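Local coordinates for zinc transport protein ZntB (PDB 3CK6) that probably imports zinc ions together with protons across the inner membrane, its cytoplasmic domain assembling into a funnel-shaped homopentamer, at residues E93-I98 / K184-P189; D150-T155 / Q177-S182; G83-E88 / R111-R116; Q140-L145 / Y192-L197. The protein carries 1 engineered substitution. One frame throughout, in Å; residues are numbered along the deposited sequence.

Contact 1 of 4, residues E93-I98 / K184-P189; sequences EDMLSI and KRFIRP
The ring of Phe-186 meets the selenium of selenomethionine Met-95 obliquely, in a Met-aromatic contact: SE lies 5.5 Å from the Phe-186 ring centroid and 75° off the ring normal. On one face the ring carries Arg-185, whose CD stands 3.6 Å above the Phe-186 plane toward the rim. In turn the Arg-185 guanidinium has Phe-186 CZ against one of its own faces, 3.5 Å from its plane. Arg-82 adds a cation-pi contact to the ring and also donates to the carbonyl O of Met-95, so one arginine tethers both partners.

The two side chains slide past each other in opposite directions, and Met-95 SE comes within 4.2 Å of Phe-186 CB. At chi3 (68°) the Met-95 chain bends, which turns CE toward Ile-187; the closest atoms there are Met-95 CE and Ile-187 CD1, 4.1 Å apart, with the chains crossing at about a right angle. No hydrogen bond joins the segments, and the three touching side chains are all buried. Met-95 follows an inverse gamma turn centred on Asp-94, closed by a weak bond from Met-95 N to Glu-93 O.

Helix 173-199 is kinked here: the N of Phe-186 makes no bond to the preceding turn, and Pro-189 has no N-H to give. Met-95, in the loop just before strand 96-103, packs the start of that strand against this helix, with Ile-149 of helix 134-161 touching both Met-95 and Ile-187. Ile-219 and Ile-222 of helix 209-246 pack on Ile-187, while Arg-185 NH2 hydrogen-bonds to Thr-225 OG1 of a neighbouring subunit.

Contact 2 of 4, residues D150-T155 / Q177-S182; sequences DLYLDT and QKALIS
Tyr-152 reaches Ala-179 with the far end of its ring. From CB the chain leaves with CG anti to the backbone N (chi1 177°), which swings the ring toward the other helix. Along the ring, CD2 touches CD1 of Ile-84, on the loop after strand 77-83. Farther out, CZ of Tyr-152 is 4.4 Å from Ala-179 CB, and the hydroxyl OH closes to 3.2 Å from that same methyl, a tight approach. The methyl sits at the ring edge, near its plane, so the aromatic face is not what it meets. Tyr-152 OH also packs against Glu-93 OE1.

One residue on, Leu-153 and Leu-180 cross obliquely and touch through single methyls, Leu-153 CD2 to Leu-180 CD2 at 4.0 Å. On the second helix Ser-182 OG donates to Lys-178 O at 2.7 Å. That carbonyl also takes the backbone N-H of Ser-182, and the two donors arrive from opposite faces of its plane.

The contact joins antiparallel helices 134-161 and 173-199. Helix 209-246 packs against both leucines, placing Ile-222 on Leu-153 and Tyr-229 on Leu-180, while Phe-228 of a neighbouring subunit packs on Ser-182.

Contact 3 of 4, residues G83-E88 / R111-R116; sequences GINMNE and RKIPSR
Asn-87 and Pro-114, whose CA atoms are 7.4 Å apart, are the nearest CA pair of two loops that leave the C-terminal ends of strands 77-83 and 106-111 of the mixed sheet. Residues 83-88 run largely extended. Residues 111-116 turn at Lys-112 and extend through Pro-114 to Ser-115, the N-cap of helix 116-126, whose OG caps Ile-118 N.

The Asn-87 amide clasps both sides. Its ND2 donates to Pro-114 O at 3.0 Å, nearly straight (176°) and in the plane of that carbonyl. The other N-H of ND2 goes to Asn-85 OD1, which lies in the Asn-87 amide plane, although ND2 is tilted from the Asn-85 carbonyl plane. Together the two bonds should hold the amide's rotation. Asn-87 OD1 rests against Pro-114 CD at 3.6 Å.

Ile-113 carries its CG1 between the backbone N and the carbonyl carbon (chi1 38°); with chi2 also off a staggered value (136°), CD1 lies against the Asn-85 amide, 3.3 Å from OD1 and 3.4 Å from ND2. Asn-85 ND2 donates to Asp-94 O. One water bridges the segments, donating to Pro-114 O (2.9 Å) and to Ile-84 O and accepting from Met-86 N.

Contact 4 of 4, residues Q140-L145 / Y192-L197; sequences QIIEGL and YAIRDL
Ile-142 is met by two side chains one helical turn apart, Ile-194 and Leu-197, each taking a different branch of it. Its CG2, anti to the backbone N, touches CD1 of Ile-194 at 3.7 Å and lies 4.1 Å from Ile-194 CG1, the two isoleucines sliding past each other in opposite directions. The other branch meets Leu-197 tip to tip: Ile-142 CD1 lies 3.8 Å from Leu-197 CD2. Leu-197 CB points toward the other helix, and CG anti to the backbone N (chi1 167°) carries CD2 to the Ile-142 tip. All three are buried, and the contact is purely apolar.

In the next shell Tyr-212 of helix 209-246 packs on both Ile-142 and Leu-197, while Leu-81 covers Ile-142 and Phe-77 covers Leu-197. Polar groups stand aside. Arg-195 forms a salt bridge with its neighbour Asp-196, side-on, NE and NH2 both reaching OD1 from the same face, the shorter bond being NH2 to OD1 at 3.0 Å. Glu-143 OE1 accepts from Asn-146 and from Asn-218.

Antiparallel helices 134-161 and 173-199 are thus joined, with strand 77-83 packing on both, helix 116-126 against Gln-140, Ile-141 and Leu-145, and helix 209-246 on Glu-143 and Arg-195 as well.

Contact 1 lies nearest to all the rest, its centre 11 Å from that of contact 2 and 12 Å from those of contacts 3 and 4, while contacts 2 and 4 stand 19 Å apart. Helix 173-199 serves contacts 2, 1 and 4 in turn along its length; helix 134-161 faces it in contacts 4 and 2, which hold the two helices together. Contact 3 joins two loops at the sheet end, closes before contacts 2 and 4 open, and is linked to contact 1 by the backbone hydrogen bond between Leu-96 N and Gly-83 O. Contact 1 joins the start of strand 96-103 to the helices. Contacts 1 and 2 also abut a neighbouring subunit, so this junction borders the pentamer interface.

Contact 1 of 4, residues E93-I98 / K184-P189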
# COMPACT_ATOMS: atom_id res chain seq x y z
N GLU E 93 1.58 -19.87 -20.79
CA GLU E 93 1.65 -18.57 -20.10
C GLU E 93 1.24 -17.38 -20.97
O GLU E 93 1.02 -16.29 -20.44
CB GLU E 93 3.05 -18.32 -19.50
CG GLU E 93 4.10 -17.90 -20.51
CD GLU E 93 4.96 -19.07 -20.97
OE1 GLU E 93 4.56 -20.24 -20.76
OE2 GLU E 93 6.04 -18.81 -21.54
N ASP E 94 1.12 -17.58 -22.28
CA ASP E 94 0.52 -16.58 -23.18
C ASP E 94 -1.00 -16.70 -23.14
O ASP E 94 -1.67 -17.16 -24.08
CB ASP E 94 1.07 -16.71 -24.59
CG ASP E 94 2.59 -16.63 -24.62
OD1 ASP E 94 3.18 -15.92 -23.75
OD2 ASP E 94 3.19 -17.28 -25.50
N MSE E 95 -1.54 -16.27 -22.01
CA MSE E 95 -2.90 -16.59 -21.62
C MSE E 95 -3.94 -16.01 -22.57
O MSE E 95 -3.76 -14.91 -23.09
CB MSE E 95 -3.16 -16.09 -20.20
CG MSE E 95 -2.14 -16.58 -19.21
SE MSE E 95 -2.67 -16.07 -17.41
CE MSE E 95 -4.24 -17.16 -17.18
N LEU E 96 -5.00 -16.79 -22.78
CA LEU E 96 -6.13 -16.41 -23.62
C LEU E 96 -7.11 -15.50 -22.91
O LEU E 96 -7.39 -15.67 -21.72
CB LEU E 96 -6.88 -17.66 -24.10
CG LEU E 96 -7.24 -18.78 -23.10
CD1 LEU E 96 -8.49 -18.50 -22.26
CD2 LEU E 96 -7.36 -20.13 -23.83
N SER E 97 -7.66 -14.55 -23.66
CA SER E 97 -8.70 -13.67 -23.13
C SER E 97 -10.10 -14.18 -23.52
O SER E 97 -10.38 -14.43 -24.70
CB SER E 97 -8.51 -12.25 -23.64
OG SER E 97 -9.51 -11.43 -23.08
N ILE E 98 -10.95 -14.35 -22.50
CA ILE E 98 -12.35 -14.72 -22.67
C ILE E 98 -13.17 -13.48 -22.28
O ILE E 98 -13.06 -12.97 -21.16
CB ILE E 98 -12.74 -15.91 -21.77
CG1 ILE E 98 -11.97 -17.20 -22.11
CG2 ILE E 98 -14.31 -16.14 -21.79
CD1 ILE E 98 -12.06 -17.64 -23.56
N LYS E 184 1.25 -13.70 -13.68
CA LYS E 184 0.90 -12.73 -12.63
C LYS E 184 0.30 -11.46 -13.25
O LYS E 184 -0.62 -10.87 -12.69
CB LYS E 184 2.12 -12.37 -11.79
CG LYS E 184 1.87 -11.21 -10.83
CD LYS E 184 3.13 -10.92 -10.02
CE LYS E 184 2.93 -9.70 -9.12
NZ LYS E 184 4.01 -9.62 -8.09
N ARG E 185 0.83 -11.08 -14.42
CA ARG E 185 0.38 -9.92 -15.18
C ARG E 185 -1.15 -9.87 -15.32
O ARG E 185 -1.75 -8.79 -15.25
CB ARG E 185 1.04 -9.92 -16.57
CG ARG E 185 0.56 -8.82 -17.52
CD ARG E 185 1.11 -9.09 -18.92
NE ARG E 185 0.78 -8.03 -19.87
CZ ARG E 185 1.11 -8.05 -21.15
NH1 ARG E 185 1.80 -9.09 -21.65
NH2 ARG E 185 0.76 -7.02 -21.95
N PHE E 186 -1.76 -11.04 -15.50
CA PHE E 186 -3.22 -11.15 -15.68
C PHE E 186 -3.99 -11.68 -14.47
O PHE E 186 -5.18 -11.41 -14.29
CB PHE E 186 -3.51 -12.03 -16.88
CG PHE E 186 -2.94 -11.48 -18.17
CD1 PHE E 186 -3.33 -10.22 -18.63
CD2 PHE E 186 -1.99 -12.19 -18.88
CE1 PHE E 186 -2.81 -9.68 -19.81
CE2 PHE E 186 -1.45 -11.66 -20.08
CZ PHE E 186 -1.88 -10.40 -20.54
N ILE E 187 -3.31 -12.48 -13.66
CA ILE E 187 -4.00 -13.14 -12.57
C ILE E 187 -4.30 -12.20 -11.39
O ILE E 187 -5.34 -12.32 -10.76
CB ILE E 187 -3.35 -14.49 -12.24
CG1 ILE E 187 -3.66 -15.42 -13.42
CG2 ILE E 187 -3.90 -15.08 -10.95
CD1 ILE E 187 -3.16 -16.83 -13.26
N ARG E 188 -3.42 -11.23 -11.17
CA ARG E 188 -3.72 -10.14 -10.23
C ARG E 188 -5.01 -9.37 -10.62
O ARG E 188 -5.96 -9.31 -9.81
CB ARG E 188 -2.49 -9.23 -10.09
CG ARG E 188 -2.55 -8.24 -8.93
CD ARG E 188 -1.13 -7.95 -8.41
NE ARG E 188 -1.06 -8.07 -6.94
CZ ARG E 188 -0.72 -9.18 -6.28
NH1 ARG E 188 -0.71 -9.17 -4.95
NH2 ARG E 188 -0.40 -10.30 -6.94
N PRO E 189 -5.09 -8.80 -11.85
CA PRO E 189 -6.37 -8.19 -12.30
C PRO E 189 -7.60 -9.11 -12.25
O PRO E 189 -8.71 -8.63 -11.99
CB PRO E 189 -6.10 -7.84 -13.77
CG PRO E 189 -4.68 -7.73 -13.89
CD PRO E 189 -4.03 -8.63 -12.87

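Contact 2 of 4, residues D150-T155 / Q177-S182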
# COMPACT_ATOMS: atom_id res chain seq x y z
N ASP E 150 -4.48 -23.56 -11.71
CA ASP E 150 -3.91 -24.42 -10.67
C ASP E 150 -3.10 -25.57 -11.27
O ASP E 150 -2.00 -25.82 -10.83
CB ASP E 150 -5.00 -25.00 -9.75
CG ASP E 150 -5.29 -24.11 -8.56
OD1 ASP E 150 -4.35 -23.45 -8.06
OD2 ASP E 150 -6.47 -24.08 -8.10
N LEU E 151 -3.66 -26.25 -12.27
CA LEU E 151 -2.99 -27.40 -12.89
C LEU E 151 -1.66 -26.98 -13.50
O LEU E 151 -0.67 -27.69 -13.34
CB LEU E 151 -3.86 -28.10 -13.96
CG LEU E 151 -4.86 -29.16 -13.47
CD1 LEU E 151 -5.99 -29.39 -14.48
CD2 LEU E 151 -4.19 -30.51 -13.09
N TYR E 152 -1.65 -25.84 -14.19
CA TYR E 152 -0.40 -25.31 -14.74
C TYR E 152 0.60 -24.95 -13.64
O TYR E 152 1.79 -25.29 -13.74
CB TYR E 152 -0.66 -24.12 -15.66
CG TYR E 152 0.60 -23.48 -16.20
CD1 TYR E 152 1.43 -24.16 -17.10
CD2 TYR E 152 0.96 -22.18 -15.83
CE1 TYR E 152 2.59 -23.56 -17.58
CE2 TYR E 152 2.11 -21.58 -16.32
CZ TYR E 152 2.91 -22.27 -17.19
OH TYR E 152 4.06 -21.65 -17.67
N LEU E 153 0.13 -24.28 -12.60
CA LEU E 153 1.00 -23.92 -11.47
C LEU E 153 1.67 -25.14 -10.85
O LEU E 153 2.81 -25.03 -10.40
CB LEU E 153 0.26 -23.10 -10.42
CG LEU E 153 0.07 -21.62 -10.80
CD1 LEU E 153 -0.80 -20.89 -9.77
CD2 LEU E 153 1.42 -20.91 -11.03
N ASP E 154 0.98 -26.28 -10.85
CA ASP E 154 1.54 -27.56 -10.41
C ASP E 154 2.78 -27.95 -11.21
O ASP E 154 3.70 -28.51 -10.64
CB ASP E 154 0.52 -28.70 -10.51
CG ASP E 154 -0.54 -28.66 -9.42
OD1 ASP E 154 -0.31 -27.99 -8.38
OD2 ASP E 154 -1.60 -29.31 -9.60
N THR E 155 2.78 -27.67 -12.51
CA THR E 155 3.92 -27.99 -13.38
C THR E 155 5.09 -27.09 -13.02
O THR E 155 6.25 -27.49 -13.13
CB THR E 155 3.60 -27.84 -14.89
OG1 THR E 155 3.48 -26.45 -15.23
CG2 THR E 155 2.32 -28.57 -15.25
N GLN E 177 10.48 -18.32 -13.70
CA GLN E 177 10.16 -16.95 -13.35
C GLN E 177 9.49 -16.18 -14.49
O GLN E 177 8.58 -15.39 -14.25
CB GLN E 177 11.40 -16.20 -12.88
CG GLN E 177 11.08 -15.29 -11.67
CD GLN E 177 11.60 -13.87 -11.84
OE1 GLN E 177 10.90 -12.89 -11.51
NE2 GLN E 177 12.83 -13.75 -12.35
N LYS E 178 9.97 -16.40 -15.72
CA LYS E 178 9.33 -15.84 -16.90
C LYS E 178 7.87 -16.28 -16.98
O LYS E 178 6.98 -15.48 -17.27
CB LYS E 178 10.08 -16.22 -18.19
CG LYS E 178 9.33 -15.86 -19.50
CD LYS E 178 9.08 -14.34 -19.69
CE LYS E 178 10.26 -13.63 -20.35
NZ LYS E 178 10.42 -13.96 -21.81
N ALA E 179 7.64 -17.57 -16.73
CA ALA E 179 6.29 -18.11 -16.74
C ALA E 179 5.43 -17.46 -15.67
O ALA E 179 4.31 -17.04 -15.95
CB ALA E 179 6.34 -19.62 -16.58
N LEU E 180 5.98 -17.32 -14.47
CA LEU E 180 5.27 -16.75 -13.33
C LEU E 180 4.94 -15.27 -13.53
O LEU E 180 3.80 -14.90 -13.30
CB LEU E 180 6.04 -16.95 -12.01
CG LEU E 180 6.14 -18.38 -11.46
CD1 LEU E 180 7.33 -18.51 -10.50
CD2 LEU E 180 4.82 -18.75 -10.76
N ILE E 181 5.89 -14.44 -13.96
CA ILE E 181 5.54 -13.01 -14.18
C ILE E 181 4.53 -12.80 -15.32
O ILE E 181 3.67 -11.92 -15.21
CB ILE E 181 6.73 -12.04 -14.28
CG1 ILE E 181 7.54 -12.27 -15.57
CG2 ILE E 181 7.59 -12.12 -12.98
CD1 ILE E 181 8.51 -11.11 -15.97
N SER E 182 4.61 -13.64 -16.35
CA SER E 182 3.63 -13.65 -17.44
C SER E 182 2.22 -13.95 -16.93
O SER E 182 1.27 -13.27 -17.33
CB SER E 182 4.03 -14.62 -18.56
OG SER E 182 5.30 -14.32 -19.10

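Contact 3 of 4, residues G83-E88 / R111-R116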
# COMPACT_ATOMS: atom_id res chain seq x y z
N GLY E 83 -7.25 -17.22 -19.25
CA GLY E 83 -7.01 -18.62 -18.94
C GLY E 83 -5.73 -19.12 -19.57
O GLY E 83 -5.18 -18.47 -20.47
N ILE E 84 -5.27 -20.28 -19.11
CA ILE E 84 -4.07 -20.95 -19.68
C ILE E 84 -4.29 -21.27 -21.18
O ILE E 84 -5.37 -21.68 -21.59
CB ILE E 84 -3.73 -22.23 -18.89
CG1 ILE E 84 -3.47 -21.89 -17.42
CG2 ILE E 84 -2.47 -22.96 -19.46
CD1 ILE E 84 -2.28 -20.90 -17.20
N ASN E 85 -3.26 -21.04 -21.98
CA ASN E 85 -3.32 -21.30 -23.41
C ASN E 85 -2.84 -22.73 -23.64
O ASN E 85 -1.64 -22.98 -23.59
CB ASN E 85 -2.39 -20.30 -24.12
CG ASN E 85 -2.60 -20.26 -25.62
OD1 ASN E 85 -3.08 -21.23 -26.23
ND2 ASN E 85 -2.23 -19.13 -26.23
N MSE E 86 -3.77 -23.67 -23.87
CA MSE E 86 -3.39 -25.08 -24.04
C MSE E 86 -3.46 -25.52 -25.50
O MSE E 86 -3.74 -26.69 -25.82
CB MSE E 86 -4.19 -26.02 -23.13
CG MSE E 86 -3.64 -26.19 -21.71
SE MSE E 86 -1.70 -26.24 -21.48
CE MSE E 86 -1.25 -27.74 -22.62
N ASN E 87 -3.15 -24.58 -26.39
CA ASN E 87 -3.18 -24.81 -27.82
C ASN E 87 -1.75 -24.90 -28.41
O ASN E 87 -0.79 -24.40 -27.82
CB ASN E 87 -4.01 -23.71 -28.47
CG ASN E 87 -5.45 -23.70 -27.94
OD1 ASN E 87 -6.29 -24.48 -28.39
ND2 ASN E 87 -5.74 -22.82 -26.97
N GLU E 88 -1.61 -25.55 -29.57
CA GLU E 88 -0.27 -25.78 -30.13
C GLU E 88 0.28 -24.49 -30.75
O GLU E 88 -0.50 -23.61 -31.14
CB GLU E 88 -0.27 -26.95 -31.13
CG GLU E 88 -1.00 -26.70 -32.45
CD GLU E 88 -0.46 -27.58 -33.57
OE1 GLU E 88 0.43 -28.42 -33.33
OE2 GLU E 88 -0.94 -27.43 -34.72
N ARG E 111 -14.28 -15.83 -27.73
CA ARG E 111 -12.97 -16.42 -27.61
C ARG E 111 -12.14 -16.16 -28.87
O ARG E 111 -12.68 -15.88 -29.94
CB ARG E 111 -13.10 -17.94 -27.36
CG ARG E 111 -13.67 -18.72 -28.57
CD ARG E 111 -12.72 -19.82 -28.95
NE ARG E 111 -13.03 -20.50 -30.20
CZ ARG E 111 -13.48 -21.76 -30.28
NH1 ARG E 111 -13.69 -22.46 -29.16
NH2 ARG E 111 -13.72 -22.32 -31.46
N LYS E 112 -10.83 -16.26 -28.72
CA LYS E 112 -9.93 -16.23 -29.87
C LYS E 112 -9.48 -17.66 -30.15
O LYS E 112 -9.52 -18.13 -31.27
CB LYS E 112 -8.72 -15.33 -29.58
CG LYS E 112 -7.62 -15.39 -30.69
CD LYS E 112 -6.76 -14.14 -30.67
CE LYS E 112 -5.51 -14.33 -29.80
NZ LYS E 112 -4.52 -13.22 -30.03
N ILE E 113 -9.07 -18.35 -29.10
CA ILE E 113 -8.57 -19.71 -29.20
C ILE E 113 -9.21 -20.51 -28.08
O ILE E 113 -9.48 -19.94 -27.04
CB ILE E 113 -7.04 -19.73 -29.04
CG1 ILE E 113 -6.63 -18.70 -27.98
CG2 ILE E 113 -6.40 -19.38 -30.35
CD1 ILE E 113 -5.59 -19.18 -27.01
N PRO E 114 -9.49 -21.80 -28.31
CA PRO E 114 -10.25 -22.61 -27.34
C PRO E 114 -9.67 -22.64 -25.92
O PRO E 114 -8.46 -22.63 -25.73
CB PRO E 114 -10.24 -24.00 -27.98
CG PRO E 114 -10.13 -23.72 -29.45
CD PRO E 114 -9.16 -22.59 -29.52
N SER E 115 -10.59 -22.63 -24.95
CA SER E 115 -10.31 -22.80 -23.53
C SER E 115 -10.77 -24.21 -23.14
O SER E 115 -11.90 -24.59 -23.43
CB SER E 115 -11.06 -21.72 -22.74
OG SER E 115 -11.49 -22.16 -21.44
N ARG E 116 -9.89 -24.97 -22.48
CA ARG E 116 -10.23 -26.31 -22.03
C ARG E 116 -11.37 -26.24 -20.99
O ARG E 116 -12.24 -27.08 -21.01
CB ARG E 116 -9.00 -27.04 -21.47
CG ARG E 116 -9.32 -28.41 -20.87
CD ARG E 116 -9.00 -29.58 -21.80
NE ARG E 116 -9.89 -29.68 -22.97
CZ ARG E 116 -10.77 -30.67 -23.17
NH1 ARG E 116 -10.92 -31.65 -22.28
NH2 ARG E 116 -11.52 -30.67 -24.28
O HOH W 1 -6.59 -23.61 -23.78
O HOH W 2 -6.99 -24.11 -21.11

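Contact 4 of 4, residues Q140-L145 / Y192-L197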
# COMPACT_ATOMS: atom_id res chain seq x y z
N GLN E 140 -19.21 -21.65 -13.15
CA GLN E 140 -18.38 -22.75 -13.67
C GLN E 140 -17.28 -22.28 -14.62
O GLN E 140 -16.19 -22.84 -14.62
CB GLN E 140 -19.24 -23.80 -14.36
CG GLN E 140 -20.08 -24.65 -13.40
CD GLN E 140 -20.69 -25.87 -14.07
OE1 GLN E 140 -20.33 -26.23 -15.20
NE2 GLN E 140 -21.64 -26.51 -13.38
N ILE E 141 -17.55 -21.25 -15.41
CA ILE E 141 -16.50 -20.67 -16.26
C ILE E 141 -15.35 -20.12 -15.40
O ILE E 141 -14.17 -20.44 -15.63
CB ILE E 141 -17.05 -19.56 -17.21
CG1 ILE E 141 -18.05 -20.17 -18.22
CG2 ILE E 141 -15.88 -18.84 -17.97
CD1 ILE E 141 -18.91 -19.12 -18.98
N ILE E 142 -15.70 -19.31 -14.40
CA ILE E 142 -14.73 -18.70 -13.49
C ILE E 142 -13.92 -19.80 -12.77
O ILE E 142 -12.69 -19.81 -12.82
CB ILE E 142 -15.42 -17.70 -12.51
CG1 ILE E 142 -15.94 -16.47 -13.27
CG2 ILE E 142 -14.48 -17.26 -11.40
CD1 ILE E 142 -16.99 -15.68 -12.52
N GLU E 143 -14.61 -20.75 -12.13
CA GLU E 143 -13.92 -21.83 -11.44
C GLU E 143 -13.15 -22.77 -12.38
O GLU E 143 -12.10 -23.30 -12.01
CB GLU E 143 -14.87 -22.65 -10.55
CG GLU E 143 -15.37 -21.89 -9.32
CD GLU E 143 -14.38 -21.90 -8.14
OE1 GLU E 143 -13.15 -21.69 -8.35
OE2 GLU E 143 -14.83 -22.11 -6.98
N GLY E 144 -13.69 -23.00 -13.58
CA GLY E 144 -12.99 -23.84 -14.56
C GLY E 144 -11.64 -23.24 -14.92
O GLY E 144 -10.63 -23.94 -14.94
N LEU E 145 -11.63 -21.94 -15.23
CA LEU E 145 -10.42 -21.18 -15.52
C LEU E 145 -9.41 -21.21 -14.36
O LEU E 145 -8.21 -21.44 -14.59
CB LEU E 145 -10.76 -19.74 -15.93
CG LEU E 145 -11.48 -19.52 -17.28
CD1 LEU E 145 -11.91 -18.07 -17.42
CD2 LEU E 145 -10.61 -19.95 -18.45
N TYR E 192 -9.22 -8.98 -8.91
CA TYR E 192 -10.00 -7.76 -8.75
C TYR E 192 -11.30 -7.77 -9.58
O TYR E 192 -12.29 -7.23 -9.12
CB TYR E 192 -9.17 -6.50 -9.01
CG TYR E 192 -7.85 -6.45 -8.24
CD1 TYR E 192 -6.69 -6.01 -8.88
CD2 TYR E 192 -7.76 -6.87 -6.90
CE1 TYR E 192 -5.47 -5.97 -8.20
CE2 TYR E 192 -6.53 -6.84 -6.21
CZ TYR E 192 -5.39 -6.38 -6.88
OH TYR E 192 -4.16 -6.33 -6.25
N ALA E 193 -11.27 -8.38 -10.77
CA ALA E 193 -12.43 -8.50 -11.65
C ALA E 193 -13.52 -9.34 -10.96
O ALA E 193 -14.70 -8.95 -10.94
CB ALA E 193 -12.04 -9.11 -13.00
N ILE E 194 -13.10 -10.44 -10.35
CA ILE E 194 -14.02 -11.30 -9.61
C ILE E 194 -14.56 -10.59 -8.36
O ILE E 194 -15.76 -10.68 -8.05
CB ILE E 194 -13.38 -12.69 -9.30
CG1 ILE E 194 -13.14 -13.45 -10.62
CG2 ILE E 194 -14.30 -13.52 -8.30
CD1 ILE E 194 -12.08 -14.59 -10.56
N ARG E 195 -13.70 -9.86 -7.65
CA ARG E 195 -14.17 -9.06 -6.51
C ARG E 195 -15.24 -8.07 -6.97
O ARG E 195 -16.30 -7.97 -6.36
CB ARG E 195 -13.03 -8.28 -5.86
CG ARG E 195 -13.45 -7.53 -4.58
CD ARG E 195 -12.46 -6.44 -4.25
NE ARG E 195 -12.35 -5.49 -5.36
CZ ARG E 195 -11.25 -4.81 -5.67
NH1 ARG E 195 -10.15 -4.97 -4.95
NH2 ARG E 195 -11.25 -3.98 -6.70
N ASP E 196 -14.93 -7.36 -8.06
CA ASP E 196 -15.80 -6.36 -8.62
C ASP E 196 -17.12 -6.95 -9.07
O ASP E 196 -18.16 -6.36 -8.83
CB ASP E 196 -15.13 -5.62 -9.78
CG ASP E 196 -14.03 -4.68 -9.32
OD1 ASP E 196 -13.86 -4.49 -8.09
OD2 ASP E 196 -13.32 -4.13 -10.19
N LEU E 197 -17.08 -8.11 -9.71
CA LEU E 197 -18.28 -8.80 -10.10
C LEU E 197 -19.14 -9.07 -8.87
O LEU E 197 -20.34 -8.83 -8.89
CB LEU E 197 -17.96 -10.11 -10.80
CG LEU E 197 -19.11 -11.09 -11.01
CD1 LEU E 197 -20.08 -10.55 -12.06
CD2 LEU E 197 -18.51 -12.42 -11.44